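Local coordinates for protein cellulose 1,4-beta-cellobiosidase (PDB 4JJJ) that probably cleaves cellobiose units from cellulose chains, this part being the family 48 glycoside hydrolase catalytic domain of a longer secreted protein, at residues E51-Y56 and E78-F83; T104-Q109 and Y115-M120; D269-K274 and G383-P388. The protein carries 1 engineered substitution. All coordinates share one frame; numbering follows the deposited sequence. Where two conformers were deposited one is given.

Interaction 1 of 3, residues E51-Y56 and E78-F83. With ZN (zinc ion), chain B; BGC (beta-D-glucopyranose), chain C.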
loop_
_atom_site.group_PDB
_atom_site.type_symbol
_atom_site.label_atom_id
_atom_site.label_comp_id
_atom_site.label_asym_id
_atom_site.label_seq_id
_atom_site.Cartn_x
_atom_site.Cartn_y
_atom_site.Cartn_z
ATOM N N GLU A 51 5.358 -2.845 -0.781
ATOM C CA GLU A 51 5.666 -1.567 -1.287
ATOM C C GLU A 51 7.161 -1.452 -1.610
ATOM O O GLU A 51 7.555 -0.980 -2.663
ATOM C CB GLU A 51 5.187 -0.505 -0.268
ATOM C CG GLU A 51 5.779 0.886 -0.441
ATOM C CD GLU A 51 5.269 1.772 0.658
ATOM O OE1 GLU A 51 5.987 1.963 1.664
ATOM O OE2 GLU A 51 4.068 2.214 0.569
ATOM N N ALA A 52 7.998 -1.712 -0.617
ATOM C CA ALA A 52 9.454 -1.606 -0.841
ATOM C C ALA A 52 9.916 -2.435 -1.986
ATOM O O ALA A 52 10.738 -1.991 -2.783
ATOM C CB ALA A 52 10.201 -1.924 0.406
ATOM N N PHE A 53 9.370 -3.663 -2.078
ATOM C CA PHE A 53 9.747 -4.490 -3.227
ATOM C C PHE A 53 9.329 -3.929 -4.571
ATOM O O PHE A 53 10.131 -3.901 -5.481
ATOM C CB PHE A 53 9.249 -5.963 -3.066
ATOM C CG PHE A 53 10.133 -6.860 -2.291
ATOM C CD1 PHE A 53 11.203 -7.537 -2.940
ATOM C CD2 PHE A 53 9.908 -7.138 -0.941
ATOM C CE1 PHE A 53 11.994 -8.405 -2.234
ATOM C CE2 PHE A 53 10.782 -7.965 -0.271
ATOM C CZ PHE A 53 11.725 -8.656 -0.895
ATOM N N SER A 54 8.156 -3.270 -4.617
ATOM C CA SER A 54 7.738 -2.640 -5.868
ATOM C C SER A 54 8.653 -1.519 -6.256
ATOM O O SER A 54 8.946 -1.296 -7.430
ATOM C CB SER A 54 6.277 -2.233 -5.824
ATOM O OG SER A 54 5.973 -1.184 -4.931
ATOM N N TYR A 55 9.153 -0.759 -5.259
ATOM C CA TYR A 55 10.092 0.290 -5.500
ATOM C C TYR A 55 11.497 -0.233 -5.887
ATOM O O TYR A 55 12.179 0.375 -6.690
ATOM C CB TYR A 55 10.175 1.259 -4.308
ATOM C CG TYR A 55 9.141 2.334 -4.340
ATOM C CD1 TYR A 55 9.403 3.551 -4.980
ATOM C CD2 TYR A 55 7.897 2.173 -3.725
ATOM C CE1 TYR A 55 8.450 4.532 -4.991
ATOM C CE2 TYR A 55 6.901 3.186 -3.786
ATOM C CZ TYR A 55 7.176 4.349 -4.378
ATOM O OH TYR A 55 6.285 5.391 -4.422
ATOM N N TYR A 56 11.872 -1.388 -5.348
ATOM C CA TYR A 56 13.132 -2.041 -5.696
ATOM C C TYR A 56 13.093 -2.407 -7.167
ATOM O O TYR A 56 14.016 -2.121 -7.931
ATOM C CB TYR A 56 13.339 -3.232 -4.797
ATOM C CG TYR A 56 14.588 -4.083 -4.976
ATOM C CD1 TYR A 56 15.720 -3.651 -5.672
ATOM C CD2 TYR A 56 14.584 -5.395 -4.434
ATOM C CE1 TYR A 56 16.839 -4.515 -5.809
ATOM C CE2 TYR A 56 15.669 -6.252 -4.575
ATOM C CZ TYR A 56 16.730 -5.771 -5.307
ATOM O OH TYR A 56 17.784 -6.709 -5.527
ATOM N N GLU A 78 13.501 -12.138 -8.575
ATOM C CA GLU A 78 13.812 -13.369 -7.846
ATOM C C GLU A 78 13.693 -13.234 -6.350
ATOM O O GLU A 78 13.095 -14.120 -5.683
ATOM C CB GLU A 78 15.235 -13.837 -8.197
ATOM C CG GLU A 78 15.482 -15.284 -7.834
ATOM C CD GLU A 78 16.896 -15.773 -8.191
ATOM O OE1 GLU A 78 17.342 -16.813 -7.633
ATOM O OE2 GLU A 78 17.574 -15.044 -8.886
ATOM N N SER A 79 14.176 -12.103 -5.806
ATOM C CA SER A 79 14.089 -11.854 -4.406
ATOM C C SER A 79 12.622 -11.817 -3.945
ATOM O O SER A 79 12.245 -12.438 -2.953
ATOM C CB SER A 79 14.878 -10.640 -4.032
ATOM O OG SER A 79 14.720 -10.446 -2.631
ATOM N N MET A 80 11.783 -11.019 -4.639
ATOM C CA MET A 80 10.311 -10.976 -4.411
ATOM C C MET A 80 9.700 -12.395 -4.369
ATOM O O MET A 80 8.951 -12.790 -3.448
ATOM C CB MET A 80 9.641 -10.068 -5.473
ATOM C CG MET A 80 8.161 -9.635 -5.227
ATOM S SD MET A 80 7.570 -8.607 -6.616
ATOM C CE MET A 80 9.214 -7.962 -6.923
ATOM N N GLU A 81 9.970 -13.210 -5.405
ATOM C CA GLU A 81 9.431 -14.589 -5.467
ATOM C C GLU A 81 9.918 -15.448 -4.345
ATOM O O GLU A 81 9.184 -16.332 -3.864
ATOM C CB GLU A 81 9.744 -15.216 -6.848
ATOM C CG GLU A 81 8.942 -14.690 -7.960
ATOM C CD GLU A 81 9.169 -15.410 -9.268
ATOM O OE1 GLU A 81 10.312 -15.943 -9.361
ATOM O OE2 GLU A 81 8.273 -15.425 -10.119
ATOM N N THR A 82 11.116 -15.236 -3.876
ATOM C CA THR A 82 11.687 -16.030 -2.831
ATOM C C THR A 82 11.197 -15.715 -1.444
ATOM O O THR A 82 10.997 -16.604 -0.619
ATOM C CB THR A 82 13.250 -15.984 -2.878
ATOM O OG1 THR A 82 13.694 -16.365 -4.178
ATOM C CG2 THR A 82 13.903 -16.814 -1.878
ATOM N N PHE A 83 10.952 -14.412 -1.212
ATOM C CA PHE A 83 10.810 -13.937 0.155
ATOM C C PHE A 83 9.443 -13.355 0.517
ATOM O O PHE A 83 9.162 -13.215 1.668
ATOM C CB PHE A 83 11.918 -12.983 0.583
ATOM C CG PHE A 83 13.266 -13.612 0.550
ATOM C CD1 PHE A 83 13.533 -14.691 1.387
ATOM C CD2 PHE A 83 14.232 -13.146 -0.330
ATOM C CE1 PHE A 83 14.810 -15.298 1.368
ATOM C CE2 PHE A 83 15.514 -13.690 -0.339
ATOM C CZ PHE A 83 15.758 -14.761 0.476
HETATM ZN ZN ZN B . 11.591 -16.277 -11.055
HETATM C C2 BGC C . 4.783 5.139 4.638
HETATM C C3 BGC C . 4.354 4.222 3.495
HETATM C C4 BGC C . 2.802 4.180 3.388
HETATM C C5 BGC C . 2.177 5.597 3.422
HETATM C C6 BGC C . 0.671 5.512 3.501
HETATM C C1 BGC C . 4.137 6.508 4.536
HETATM O O2 BGC C . 6.192 5.323 4.601
HETATM O O3 BGC C . 4.924 2.915 3.752
HETATM O O4 BGC C . 2.452 3.489 2.172
HETATM O O5 BGC C . 2.713 6.294 4.554
HETATM O O6 BGC C . 0.262 4.778 4.639
HETATM O O HOH W 1 12.473 -17.297 -12.777
HETATM O O HOH W 2 13.202 -15.509 -10.190
#
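A single ring, that of Phe53, carries most of this contact between two nearly antiparallel helices, and a serine hydroxyl meets its edge. Ser79 OG lies near the ring plane, 3.4 Å from Phe53 CE1. With OG anti to the backbone N (chi1 179°), Ser79 brings its hydroxyl to that edge. The hydroxyl is hydrogen-bonded to the carbonyl of Leu28, so it is satisfied although it lies against a ring. Next to it, Phe53 CD1 packs on Met80 CB at 3.9 Å, and the two side chains slide past each other in opposite directions. Met146, from a loop, touches both. Tyr56 adds a light edge contact, its CE2 4.5 Å from Ser79 CB. The axes of segments 51-56 and 78-83 approach to 10.6 Å and run at 159° to each other. The far sides of the two helices carry different sites. Glu51, the predicted proton donor, reaches a glucose unit with an extended chain. Glu51 OE1 accepts from O3 of the sugar at 2.5 Å and Glu51 OE2 from O4 at 2.6 Å, so both carboxylate oxygens are engaged. Glu81 faces the other way and binds a zinc ion through OE1 at 2.1 Å, with two waters and Lys255 also at the metal. Such pairing of sequence-adjacent antiparallel helices, 50-67 and 71-83, is typical of the helical hairpins of the (alpha/alpha)6 barrel.

Interaction 2 of 3, residues T104-Q109 and Y115-M120. With BGC (beta-D-glucopyranose), chain D; BGC (beta-D-glucopyranose), chain E.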
loop_
_atom_site.group_PDB
_atom_site.type_symbol
_atom_site.label_atom_id
_atom_site.label_comp_id
_atom_site.label_asym_id
_atom_site.label_seq_id
_atom_site.Cartn_x
_atom_site.Cartn_y
_atom_site.Cartn_z
ATOM N N THR A 104 -16.491 -17.244 5.544
ATOM C CA THR A 104 -17.583 -16.946 6.454
ATOM C C THR A 104 -17.538 -15.509 6.867
ATOM O O THR A 104 -16.488 -15.010 7.287
ATOM C CB THR A 104 -17.542 -17.888 7.725
ATOM O OG1 THR A 104 -17.578 -19.270 7.271
ATOM C CG2 THR A 104 -18.778 -17.574 8.618
ATOM N N TYR A 105 -18.666 -14.805 6.782
ATOM C CA TYR A 105 -18.689 -13.447 7.228
ATOM C C TYR A 105 -18.330 -13.227 8.699
ATOM O O TYR A 105 -18.812 -13.955 9.586
ATOM C CB TYR A 105 -20.076 -12.878 6.995
ATOM C CG TYR A 105 -20.306 -11.465 7.452
ATOM C CD1 TYR A 105 -19.878 -10.378 6.719
ATOM C CD2 TYR A 105 -21.023 -11.170 8.605
ATOM C CE1 TYR A 105 -20.065 -9.092 7.152
ATOM C CE2 TYR A 105 -21.270 -9.896 9.024
ATOM C CZ TYR A 105 -20.856 -8.817 8.315
ATOM O OH TYR A 105 -21.162 -7.548 8.725
ATOM N N ILE A 106 -17.498 -12.209 8.936
ATOM C CA ILE A 106 -17.245 -11.702 10.280
ATOM C C ILE A 106 -17.433 -10.196 10.179
ATOM O O ILE A 106 -16.797 -9.552 9.306
ATOM C CB ILE A 106 -15.803 -12.036 10.746
ATOM C CG1 ILE A 106 -15.582 -13.536 10.923
ATOM C CG2 ILE A 106 -15.485 -11.282 12.001
ATOM C CD1 ILE A 106 -14.139 -13.950 11.022
ATOM N N PRO A 107 -18.242 -9.585 11.010
ATOM C CA PRO A 107 -18.379 -8.118 10.870
ATOM C C PRO A 107 -17.183 -7.380 11.359
ATOM O O PRO A 107 -16.545 -7.773 12.334
ATOM C CB PRO A 107 -19.588 -7.805 11.778
ATOM C CG PRO A 107 -19.546 -8.873 12.758
ATOM C CD PRO A 107 -19.166 -10.103 12.068
ATOM N N GLU A 108 -16.814 -6.301 10.697
ATOM C CA GLU A 108 -15.847 -5.397 11.286
ATOM C C GLU A 108 -16.526 -4.681 12.443
ATOM O O GLU A 108 -17.730 -4.495 12.459
ATOM C CB GLU A 108 -15.307 -4.400 10.244
ATOM C CG GLU A 108 -14.634 -5.210 9.105
ATOM C CD GLU A 108 -13.967 -4.411 7.968
ATOM O OE1 GLU A 108 -13.845 -3.130 8.221
ATOM O OE2 GLU A 108 -13.616 -5.101 6.898
ATOM N N GLN A 109 -15.755 -4.314 13.442
ATOM C CA GLN A 109 -16.342 -3.655 14.614
ATOM C C GLN A 109 -15.919 -2.191 14.653
ATOM O O GLN A 109 -14.811 -1.786 14.159
ATOM C CB GLN A 109 -15.907 -4.422 15.870
ATOM C CG GLN A 109 -16.198 -5.887 15.887
ATOM C CD GLN A 109 -17.658 -6.137 16.219
ATOM O OE1 GLN A 109 -18.388 -5.196 16.584
ATOM N NE2 GLN A 109 -18.130 -7.340 15.937
ATOM N N TYR A 115 -13.285 -6.803 19.285
ATOM C CA TYR A 115 -12.616 -7.972 18.837
ATOM C C TYR A 115 -12.241 -8.792 20.063
ATOM O O TYR A 115 -11.789 -8.209 21.084
ATOM C CB TYR A 115 -11.340 -7.534 18.010
ATOM C CG TYR A 115 -11.764 -6.936 16.689
ATOM C CD1 TYR A 115 -12.055 -5.590 16.597
ATOM C CD2 TYR A 115 -11.886 -7.742 15.595
ATOM C CE1 TYR A 115 -12.493 -5.097 15.384
ATOM C CE2 TYR A 115 -12.309 -7.259 14.390
ATOM C CZ TYR A 115 -12.585 -5.918 14.309
ATOM O OH TYR A 115 -13.025 -5.338 13.058
ATOM N N PRO A 116 -12.292 -10.103 19.958
ATOM C CA PRO A 116 -12.555 -10.875 18.790
ATOM C C PRO A 116 -13.996 -10.842 18.308
ATOM O O PRO A 116 -14.930 -10.725 19.109
ATOM C CB PRO A 116 -12.129 -12.299 19.197
ATOM C CG PRO A 116 -12.471 -12.312 20.680
ATOM C CD PRO A 116 -11.938 -10.984 21.106
ATOM N N SER A 117 -14.134 -10.749 16.965
ATOM C CA SER A 117 -15.415 -10.599 16.282
ATOM C C SER A 117 -15.892 -11.961 15.802
ATOM O O SER A 117 -15.137 -12.800 15.358
ATOM C CB SER A 117 -15.211 -9.684 15.081
ATOM O OG SER A 117 -16.476 -9.297 14.598
ATOM N N PRO A 118 -17.219 -12.245 15.984
ATOM C CA PRO A 118 -17.725 -13.587 15.677
ATOM C C PRO A 118 -18.043 -13.886 14.212
ATOM O O PRO A 118 -18.401 -13.003 13.408
ATOM C CB PRO A 118 -19.064 -13.607 16.476
ATOM C CG PRO A 118 -19.528 -12.168 16.418
ATOM C CD PRO A 118 -18.251 -11.315 16.408
ATOM N N LEU A 119 -17.935 -15.135 13.887
ATOM C CA LEU A 119 -18.497 -15.654 12.661
ATOM C C LEU A 119 -20.005 -15.572 12.645
ATOM O O LEU A 119 -20.644 -15.870 13.670
ATOM C CB LEU A 119 -18.111 -17.100 12.470
ATOM C CG LEU A 119 -16.700 -17.478 12.059
ATOM C CD1 LEU A 119 -15.599 -17.131 13.033
ATOM C CD2 LEU A 119 -16.729 -18.991 11.884
ATOM N N MET A 120 -20.564 -15.190 11.497
ATOM C CA MET A 120 -22.029 -15.114 11.289
ATOM C C MET A 120 -22.424 -15.912 10.052
ATOM O O MET A 120 -22.242 -15.522 8.911
ATOM C CB MET A 120 -22.515 -13.676 11.218
ATOM C CG MET A 120 -22.264 -12.893 12.487
ATOM S SD MET A 120 -22.858 -11.217 12.447
ATOM C CE MET A 120 -22.481 -10.714 14.130
HETATM C C2 BGC D . -10.051 -14.084 9.604
HETATM C C3 BGC D . -10.324 -15.520 9.173
HETATM C C4 BGC D . -11.648 -15.589 8.369
HETATM C C5 BGC D . -11.586 -14.577 7.222
HETATM C C6 BGC D . -12.953 -14.470 6.465
HETATM C C1 BGC D . -10.004 -13.198 8.361
HETATM O O2 BGC D . -8.788 -14.085 10.239
HETATM O O3 BGC D . -10.424 -16.317 10.375
HETATM O O4 BGC D . -11.800 -16.869 7.754
HETATM O O5 BGC D . -11.310 -13.282 7.770
HETATM O O6 BGC D . -13.991 -13.944 7.292
HETATM C C2 BGC E . -12.993 -18.854 7.440
HETATM C C3 BGC E . -13.814 -19.988 8.094
HETATM C C4 BGC E . -13.082 -20.505 9.341
HETATM C C5 BGC E . -12.675 -19.335 10.275
HETATM C C6 BGC E . -11.951 -19.646 11.587
HETATM C C1 BGC E . -12.637 -17.809 8.465
HETATM O O2 BGC E . -13.775 -18.358 6.408
HETATM O O3 BGC E . -13.966 -21.092 7.156
HETATM O O4 BGC E . -14.101 -21.200 10.185
HETATM O O5 BGC E . -11.815 -18.442 9.478
HETATM O O6 BGC E . -12.336 -18.841 12.705
HETATM O O HOH W 3 -21.350 -16.055 6.330
#
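Tyr115 lays one ring face under Gln109, whose CG sits 4.1 Å from the ring centroid in a CH-pi contact. The amide plane of Gln109 stands 86° from the ring. Tyr115 OH meanwhile accepts the backbone N-H of Gln109 at 2.9 Å. An alanine in place of Tyr115 would probably leave that N-H without its mate and open a gap beneath the Gln109 side chain. Gln109 bends at chi2 (-78°), which lets Gln109 NE2 donate to Ser117 OG at 2.9 Å, nearly in the amide plane. Ser117 OG also donates to Pro107 O at 2.7 Å, in the carbonyl plane. The small serine thus fills the hollow between Ile106, Pro107 and Gln109. The fit is tight, with Ile106 CG2 only 3.5 Å from Ser117 CB. Ile106 CD1 meets Leu119 CD1, and Pro118 O is buried against Pro107 CD without a polar partner. In the conformer given, Met120 CE presses on Pro107 CG at 3.7 Å, and the sulfur lies at the Tyr105 ring edge, a Met-aromatic contact. Met120 N donates to Tyr105 O at 2.9 Å. Thr104 CG2 abuts Leu119 CB at 3.9 Å. Thr104 O accepts from O6 of one glucose, and Thr104 N donates to O2 of the next. Two close-packed extended segments, one holding strand 117-118, thereby form part of the wall of the glycan-binding pocket.

Interaction 3 of 3, residues D269-K274 and G383-P388. With FE (Fe (III) ion), chain N; BGC (beta-D-glucopyranose), chain F; BGC (beta-D-glucopyranose), chain D.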
loop_
_atom_site.group_PDB
_atom_site.type_symbol
_atom_site.label_atom_id
_atom_site.label_comp_id
_atom_site.label_asym_id
_atom_site.label_seq_id
_atom_site.Cartn_x
_atom_site.Cartn_y
_atom_site.Cartn_z
ATOM N N ASP A 269 -15.932 -7.199 -3.876
ATOM C CA ASP A 269 -16.399 -6.996 -2.500
ATOM C C ASP A 269 -15.732 -8.040 -1.559
ATOM O O ASP A 269 -15.498 -9.178 -1.961
ATOM C CB ASP A 269 -17.932 -7.172 -2.469
ATOM C CG ASP A 269 -18.513 -6.944 -1.095
ATOM O OD1 ASP A 269 -18.733 -5.755 -0.747
ATOM O OD2 ASP A 269 -18.744 -7.949 -0.402
ATOM N N LYS A 270 -15.533 -7.655 -0.299
ATOM C CA LYS A 270 -14.865 -8.498 0.636
ATOM C C LYS A 270 -15.445 -9.914 0.630
ATOM O O LYS A 270 -14.708 -10.887 0.637
ATOM C CB LYS A 270 -14.923 -7.894 1.991
ATOM C CG LYS A 270 -14.095 -8.524 3.067
ATOM C CD LYS A 270 -14.263 -7.887 4.460
ATOM C CE LYS A 270 -13.433 -8.598 5.508
ATOM N NZ LYS A 270 -13.593 -7.919 6.804
ATOM N N TYR A 271 -16.778 -9.988 0.775
ATOM C CA TYR A 271 -17.436 -11.267 0.838
ATOM C C TYR A 271 -18.251 -11.555 -0.429
ATOM O O TYR A 271 -19.254 -12.320 -0.410
ATOM C CB TYR A 271 -18.305 -11.362 2.097
ATOM C CG TYR A 271 -17.490 -11.442 3.349
ATOM C CD1 TYR A 271 -16.834 -12.604 3.675
ATOM C CD2 TYR A 271 -17.356 -10.288 4.186
ATOM C CE1 TYR A 271 -16.008 -12.660 4.839
ATOM C CE2 TYR A 271 -16.546 -10.340 5.325
ATOM C CZ TYR A 271 -15.883 -11.542 5.606
ATOM O OH TYR A 271 -15.114 -11.535 6.793
ATOM N N PHE A 272 -17.778 -11.069 -1.554
ATOM C CA PHE A 272 -18.338 -11.278 -2.852
ATOM C C PHE A 272 -19.854 -10.953 -2.867
ATOM O O PHE A 272 -20.587 -11.623 -3.562
ATOM C CB PHE A 272 -18.025 -12.710 -3.353
ATOM C CG PHE A 272 -16.542 -12.952 -3.578
ATOM C CD1 PHE A 272 -15.942 -12.565 -4.771
ATOM C CD2 PHE A 272 -15.751 -13.539 -2.563
ATOM C CE1 PHE A 272 -14.558 -12.719 -4.865
ATOM C CE2 PHE A 272 -14.384 -13.720 -2.709
ATOM C CZ PHE A 272 -13.790 -13.253 -3.867
ATOM N N LYS A 273 -20.246 -9.960 -2.108
ATOM C CA LYS A 273 -21.631 -9.458 -2.235
ATOM C C LYS A 273 -21.827 -8.765 -3.521
ATOM O O LYS A 273 -20.938 -8.123 -4.103
ATOM C CB LYS A 273 -21.922 -8.458 -1.191
ATOM C CG LYS A 273 -21.858 -8.900 0.228
ATOM C CD LYS A 273 -22.962 -9.763 0.686
ATOM C CE LYS A 273 -23.278 -9.522 2.174
ATOM N NZ LYS A 273 -24.412 -10.454 2.473
ATOM N N LYS A 274 -23.070 -8.759 -3.985
ATOM C CA LYS A 274 -23.369 -7.953 -5.127
ATOM C C LYS A 274 -23.089 -6.483 -4.823
ATOM O O LYS A 274 -23.449 -5.936 -3.752
ATOM C CB LYS A 274 -24.850 -8.061 -5.430
ATOM C CG LYS A 274 -25.363 -7.278 -6.641
ATOM C CD LYS A 274 -26.870 -7.600 -6.812
ATOM C CE LYS A 274 -27.471 -6.897 -8.007
ATOM N NZ LYS A 274 -27.112 -7.538 -9.305
ATOM N N GLY A 383 -17.617 -1.391 7.258
ATOM C CA GLY A 383 -17.195 -2.816 7.218
ATOM C C GLY A 383 -18.132 -3.866 7.824
ATOM O O GLY A 383 -17.694 -4.995 8.043
ATOM N N SER A 384 -19.405 -3.538 7.869
ATOM C CA SER A 384 -20.443 -4.458 8.345
ATOM C C SER A 384 -21.729 -4.270 7.515
ATOM O O SER A 384 -22.817 -4.592 7.969
ATOM C CB SER A 384 -20.685 -4.306 9.819
ATOM O OG SER A 384 -21.119 -2.968 10.128
ATOM N N TYR A 385 -21.619 -3.772 6.282
ATOM C CA TYR A 385 -22.744 -3.513 5.416
ATOM C C TYR A 385 -23.793 -2.635 6.185
ATOM O O TYR A 385 -24.995 -2.963 6.099
ATOM C CB TYR A 385 -23.369 -4.783 4.820
ATOM C CG TYR A 385 -22.319 -5.606 4.064
ATOM C CD1 TYR A 385 -21.872 -5.220 2.839
ATOM C CD2 TYR A 385 -21.705 -6.706 4.652
ATOM C CE1 TYR A 385 -20.801 -5.905 2.210
ATOM C CE2 TYR A 385 -20.661 -7.391 4.036
ATOM C CZ TYR A 385 -20.227 -6.978 2.793
ATOM O OH TYR A 385 -19.213 -7.684 2.219
ATOM N N ASP A 386 -23.320 -1.640 6.915
ATOM C CA ASP A 386 -24.139 -0.807 7.777
ATOM C C ASP A 386 -24.862 0.193 6.912
ATOM O O ASP A 386 -24.752 0.258 5.722
ATOM C CB ASP A 386 -23.288 -0.071 8.796
ATOM C CG ASP A 386 -23.967 0.164 10.119
ATOM O OD1 ASP A 386 -25.243 0.022 10.173
ATOM O OD2 ASP A 386 -23.158 0.338 11.095
ATOM N N THR A 387 -25.717 0.954 7.590
ATOM C CA THR A 387 -26.565 1.940 6.911
ATOM C C THR A 387 -25.874 3.253 6.850
ATOM O O THR A 387 -25.537 3.886 7.859
ATOM C CB THR A 387 -27.825 2.107 7.796
ATOM O OG1 THR A 387 -28.491 0.845 7.771
ATOM C CG2 THR A 387 -28.644 3.285 7.177
ATOM N N PRO A 388 -25.555 3.723 5.634
ATOM C CA PRO A 388 -24.969 5.031 5.610
ATOM C C PRO A 388 -25.957 6.159 5.777
ATOM O O PRO A 388 -27.168 5.891 5.536
ATOM C CB PRO A 388 -24.369 5.100 4.213
ATOM C CG PRO A 388 -24.593 3.823 3.611
ATOM C CD PRO A 388 -25.756 3.190 4.311
HETATM FE FE FE N . -26.332 0.101 12.032
HETATM C C2 BGC F . -9.751 -8.576 7.205
HETATM C C3 BGC F . -10.295 -9.777 7.949
HETATM C C4 BGC F . -9.385 -10.987 7.844
HETATM C C5 BGC F . -7.955 -10.636 8.165
HETATM C C6 BGC F . -6.948 -11.695 7.915
HETATM C C1 BGC F . -8.289 -8.330 7.655
HETATM O O2 BGC F . -10.540 -7.405 7.371
HETATM O O3 BGC F . -11.617 -10.107 7.442
HETATM O O4 BGC F . -9.888 -11.929 8.851
HETATM O O5 BGC F . -7.519 -9.486 7.375
HETATM O O6 BGC F . -5.656 -11.314 8.348
HETATM C C2 BGC D . -10.051 -14.084 9.604
HETATM C C3 BGC D . -10.324 -15.520 9.173
HETATM C C4 BGC D . -11.648 -15.589 8.369
HETATM C C5 BGC D . -11.586 -14.577 7.222
HETATM C C6 BGC D . -12.953 -14.470 6.465
HETATM C C1 BGC D . -10.004 -13.198 8.361
HETATM O O2 BGC D . -8.788 -14.085 10.239
HETATM O O3 BGC D . -10.424 -16.317 10.375
HETATM O O4 BGC D . -11.800 -16.869 7.754
HETATM O O5 BGC D . -11.310 -13.282 7.770
HETATM O O6 BGC D . -13.991 -13.944 7.292
HETATM O O HOH W 4 -16.767 -7.501 7.328
HETATM O O HOH W 5 -24.782 -0.143 13.328
HETATM O O HOH W 6 -27.077 2.322 11.977
HETATM O O HOH W 7 -25.061 1.609 12.007
HETATM O O HOH W 8 -27.254 1.188 10.660
#
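An Asx turn that overlaps a type I beta turn, Asp269 to Phe272, receives the hydroxyl of Tyr385 from a distant loop. Tyr385 OH donates to Asp269 OD2 at 2.7 Å, on the syn lone pair of that oxygen. Carboxylate and ring planes are 36° apart, and the two side chains come from opposite directions. Asp269 OD2 also accepts two backbone N-H groups, one from each side of the carboxylate plane: Tyr271 N at 3.1 Å and Lys273 N at 3.0 Å. Three donors on one oxygen are likely to favour the charged carboxylate. The other oxygen, OD1, is held by Ser320 and Asn379, which fixes the rotation of the group. With CG anti to the carbonyl carbon (chi1 -62°) and further bends at chi2 and chi3, Lys273 crosses one face of the Tyr385 ring. Its CE lies 4.0 Å from the ring centroid, a CH-pi contact. Lys273 NZ rises away from that face, too far for more than a weak cation-pi attraction, and bonds to the carbonyls of Pro124, Ala281 and Cys284. This anchored turn forms part of the glycan pocket of the family 48 domain. Lys270 extends fully and its NZ, which also has Glu108 as an outside partner, donates to O2 of one glucose at 3.1 Å. Tyr271 OH donates to O6 of another glucose at 2.7 Å. A water joins Lys270 NZ to Gly383 O, a second link between the loops. After Tyr385, Asp386 OD1 binds an iron(III) ion at 2.2 Å, with four waters completing the ligands modelled.

How the interactions relate
Interactions 2 and 3 are neighbours, their centres 13 Å apart, and they join into one side of the glycan pocket. Glu108 OE2 makes a salt bridge to Lys270 NZ at 2.8 Å, and Glu108 N probably bonds to Gly383 O at 3.1 Å. Both contacts touch the same glucose. Tyr271 OH also accepts from Ile106 N, and its ring meets that of Tyr105 edge-to-face. Interaction 1 stands apart, with centres 32 Å from each of the others and nearest atoms about 20 and 21 Å away. Its Glu51, the predicted proton donor, belongs to a separate group of glycan-binding residues.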